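Local coordinates for protein hydrolase (Rhizobium meliloti, PDB 5HOE) that is an octameric carbohydrate acetylesterase of the SGNH (GDSL-like) hydrolase family that probably hydrolyses ester bonds, at residues A[20-25]-A[103-108]. Residues are numbered along the deposited sequence; the frame is centred on the assembly and turned at random. Where two conformers were deposited one is given.
With PO4 (phosphate ion), chain E.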
ATOM      1  N   LEU A  20      -1.077  17.378 -28.954  1.00 16.37           N
ATOM      2  CA  LEU A  20      -1.716  16.284 -28.235  1.00 16.76           C
ATOM      3  C   LEU A  20      -3.047  16.762 -27.661  1.00 15.03           C
ATOM      4  O   LEU A  20      -3.094  17.763 -26.945  1.00 16.83           O
ATOM      5  CB  LEU A  20      -0.807  15.831 -27.088  1.00 16.32           C
ATOM      6  CG  LEU A  20      -1.423  14.820 -26.097  1.00 18.95           C
ATOM      7  CD1 LEU A  20      -1.772  13.557 -26.827  1.00 21.52           C
ATOM      8  CD2 LEU A  20      -0.500  14.519 -24.911  1.00 20.91           C
ATOM      9  N   CYS A  21      -4.120  16.030 -27.958  1.00 15.35           N
ATOM     10  CA  CYS A  21      -5.456  16.386 -27.485  1.00 15.16           C
ATOM     11  C   CYS A  21      -5.889  15.409 -26.388  1.00 13.59           C
ATOM     12  O   CYS A  21      -6.238  14.262 -26.667  1.00 16.62           O
ATOM     13  CB  CYS A  21      -6.433  16.381 -28.649  1.00 15.87           C
ATOM     14  SG  CYS A  21      -5.975  17.529 -29.981  1.00 17.48           S
ATOM     15  N   PHE A  22      -5.851  15.863 -25.141  1.00 14.21           N
ATOM     16  CA  PHE A  22      -6.098  15.003 -23.980  1.00 12.29           C
ATOM     17  C   PHE A  22      -7.480  15.291 -23.389  1.00 13.77           C
ATOM     18  O   PHE A  22      -7.736  16.406 -22.925  1.00 15.01           O
ATOM     19  CB  PHE A  22      -5.001  15.240 -22.940  1.00 13.78           C
ATOM     20  CG  PHE A  22      -4.927  14.178 -21.856  1.00 14.62           C
ATOM     21  CD1 PHE A  22      -4.588  12.863 -22.167  1.00 15.40           C
ATOM     22  CD2 PHE A  22      -5.145  14.495 -20.522  1.00 15.76           C
ATOM     23  CE1 PHE A  22      -4.508  11.899 -21.177  1.00 15.49           C
ATOM     24  CE2 PHE A  22      -5.060  13.525 -19.542  1.00 14.58           C
ATOM     25  CZ  PHE A  22      -4.723  12.235 -19.877  1.00 15.84           C
ATOM     26  N   GLY A  23      -8.369  14.293 -23.406  1.00 12.50           N
ATOM     27  CA  GLY A  23      -9.732  14.541 -22.989  1.00 13.82           C
ATOM     28  C   GLY A  23     -10.518  13.308 -22.584  1.00 11.79           C
ATOM     29  O   GLY A  23      -9.968  12.209 -22.386  1.00 13.13           O
ATOM     30  N   ASP A  24     -11.835  13.505 -22.478  1.00 13.04           N
ATOM     31  CA  ASP A  24     -12.811  12.498 -22.071  1.00 13.22           C
ATOM     32  C   ASP A  24     -13.688  12.124 -23.279  1.00 13.85           C
ATOM     33  O   ASP A  24     -13.200  12.171 -24.416  1.00 15.50           O
ATOM     34  CB  ASP A  24     -13.572  12.992 -20.839  1.00 15.55           C
ATOM     35  CG  ASP A  24     -14.294  14.307 -21.070  1.00 15.49           C
ATOM     36  OD1 ASP A  24     -14.674  14.633 -22.220  1.00 14.86           O
ATOM     37  OD2 ASP A  24     -14.491  15.016 -20.068  1.00 17.30           O
ATOM     38  N   SER A  25     -14.957  11.727 -23.037  1.00 13.69           N
ATOM     39  CA  SER A  25     -15.837  11.348 -24.143  0.54 15.71           C
ATOM     40  C   SER A  25     -16.045  12.483 -25.142  1.00 16.51           C
ATOM     41  O   SER A  25     -16.352  12.222 -26.318  1.00 17.46           O
ATOM     42  CB  SER A  25     -17.198  10.892 -23.619  0.54 17.03           C
ATOM     43  OG  SER A  25     -17.812  11.926 -22.861  0.54 17.64           O
ATOM     44  N   ILE A 103      -5.935  20.317 -23.221  1.00 13.80           N
ATOM     45  CA  ILE A 103      -6.555  19.526 -22.163  1.00 13.04           C
ATOM     46  C   ILE A 103      -7.984  19.999 -21.987  1.00 13.89           C
ATOM     47  O   ILE A 103      -8.212  21.139 -21.565  1.00 15.17           O
ATOM     48  CB  ILE A 103      -5.812  19.659 -20.826  1.00 14.05           C
ATOM     49  CG1 ILE A 103      -4.303  19.442 -21.009  1.00 16.12           C
ATOM     50  CG2 ILE A 103      -6.380  18.648 -19.848  1.00 14.98           C
ATOM     51  CD1 ILE A 103      -3.486  19.625 -19.732  1.00 18.45           C
ATOM     52  N   MET A 104      -8.951  19.124 -22.279  1.00 14.23           N
ATOM     53  CA  MET A 104     -10.360  19.419 -22.033  1.00 16.02           C
ATOM     54  C   MET A 104     -10.897  18.316 -21.116  1.00 14.33           C
ATOM     55  O   MET A 104     -11.256  17.231 -21.581  1.00 15.41           O
ATOM     56  CB  MET A 104     -11.187  19.546 -23.316  1.00 17.93           C
ATOM     57  CG  MET A 104     -12.623  20.034 -23.002  1.00 19.59           C
ATOM     58  SD  MET A 104     -13.659  20.568 -24.397  1.00 23.27           S
ATOM     59  CE  MET A 104     -13.516  19.074 -25.324  1.00 18.01           C
ATOM     60  N   LEU A 105     -10.925  18.592 -19.812  1.00 13.47           N
ATOM     61  CA  LEU A 105     -11.387  17.637 -18.807  1.00 13.14           C
ATOM     62  C   LEU A 105     -12.058  18.420 -17.693  1.00 13.49           C
ATOM     63  O   LEU A 105     -11.856  19.631 -17.555  1.00 14.59           O
ATOM     64  CB  LEU A 105     -10.200  16.862 -18.216  1.00 14.44           C
ATOM     65  CG  LEU A 105      -9.559  15.799 -19.086  1.00 13.67           C
ATOM     66  CD1 LEU A 105      -8.245  15.253 -18.501  1.00 13.43           C
ATOM     67  CD2 LEU A 105     -10.561  14.698 -19.346  1.00 12.67           C
ATOM     68  N   GLY A 106     -12.795  17.695 -16.849  1.00 13.86           N
ATOM     69  CA  GLY A 106     -13.403  18.257 -15.665  1.00 14.08           C
ATOM     70  C   GLY A 106     -14.865  17.881 -15.517  1.00 12.73           C
ATOM     71  O   GLY A 106     -15.397  17.808 -14.397  1.00 14.04           O
ATOM     72  N   THR A 107     -15.529  17.634 -16.645  1.00 14.03           N
ATOM     73  CA  THR A 107     -16.939  17.270 -16.584  1.00 13.98           C
ATOM     74  C   THR A 107     -17.157  16.043 -15.702  1.00 13.97           C
ATOM     75  O   THR A 107     -18.088  16.009 -14.888  1.00 14.32           O
ATOM     76  CB  THR A 107     -17.484  17.017 -17.982  1.00 14.64           C
ATOM     77  OG1 THR A 107     -17.306  18.185 -18.788  1.00 16.07           O
ATOM     78  CG2 THR A 107     -18.969  16.646 -17.916  1.00 18.21           C
ATOM     79  N   ASN A 108     -16.285  15.036 -15.815  1.00 12.43           N
ATOM     80  CA  ASN A 108     -16.540  13.814 -15.056  1.00 11.65           C
ATOM     81  C   ASN A 108     -16.234  13.980 -13.581  1.00 12.34           C
ATOM     82  O   ASN A 108     -16.831  13.277 -12.756  1.00 14.49           O
ATOM     83  CB  ASN A 108     -15.820  12.631 -15.687  1.00 12.48           C
ATOM     84  CG  ASN A 108     -16.404  12.297 -17.018  1.00 13.00           C
ATOM     85  OD1 ASN A 108     -17.638  12.222 -17.148  1.00 16.47           O
ATOM     86  ND2 ASN A 108     -15.561  12.122 -18.022  1.00 13.34           N
TER
HETATM   87  P   PO4 E 301     -18.250  11.055 -20.327  1.00 30.84           P
HETATM   88  O1  PO4 E 301     -16.770  11.268 -20.469  1.00 20.59           O
HETATM   89  O2  PO4 E 301     -18.926  12.384 -20.122  1.00 63.45           O
HETATM   90  O3  PO4 E 301     -18.935  10.255 -21.406  1.00 23.18           O
HETATM   91  O4  PO4 E 301     -18.544  10.142 -19.180  1.00 26.60           O
HETATM   92  O   HOH W   1     -13.689  14.961 -17.421  1.00 13.84           O
HETATM   93  O   HOH W   2     -14.632  17.673 -19.522  1.00 14.90           O
HETATM   94  O   HOH W   3     -12.794  16.123 -23.484  1.00 15.40           O
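With CG of D24 set between its own backbone N and carbonyl carbon (chi1 58°), and CG of N108 anti to its carbonyl carbon (chi1 -68°), D24 CB and N108 ND2 meet at 3.6 Å, carboxylate and amide planes 64° apart. Earlier in both segments, M104 N donating to F22 O (3.0 Å) is one of the backbone bonds joining parallel strands 17-23 and 100-104. Leucine suits position 105 because its two methyls part: L105 CD1 lies 3.8 Å from F22 CE2, while L105 CD2 packs over the bare backbone at G23 C (3.5 Å). Aspartate suits position 24 because both oxygens find donors: OD1 caps L26 N at the start of helix 25-28 and accepts from a water shared with M104 O, and OD2 takes two waters that in turn accept from G106 N, T107 N and N108 N. N108 ND2 gives hydrogen bonds to R70 O and phosphate O1, the latter 2.9 Å long and nearly straight; an aspartate in its place would probably leave both without this donor and set a negative charge against the anion. S25 N reaches the same O1. Two N-H donors converging on one oxygen of a phosphate, probably from the crystallisation liquor, beside the presumed nucleophile S25 are consistent with the SGNH oxyanion hole.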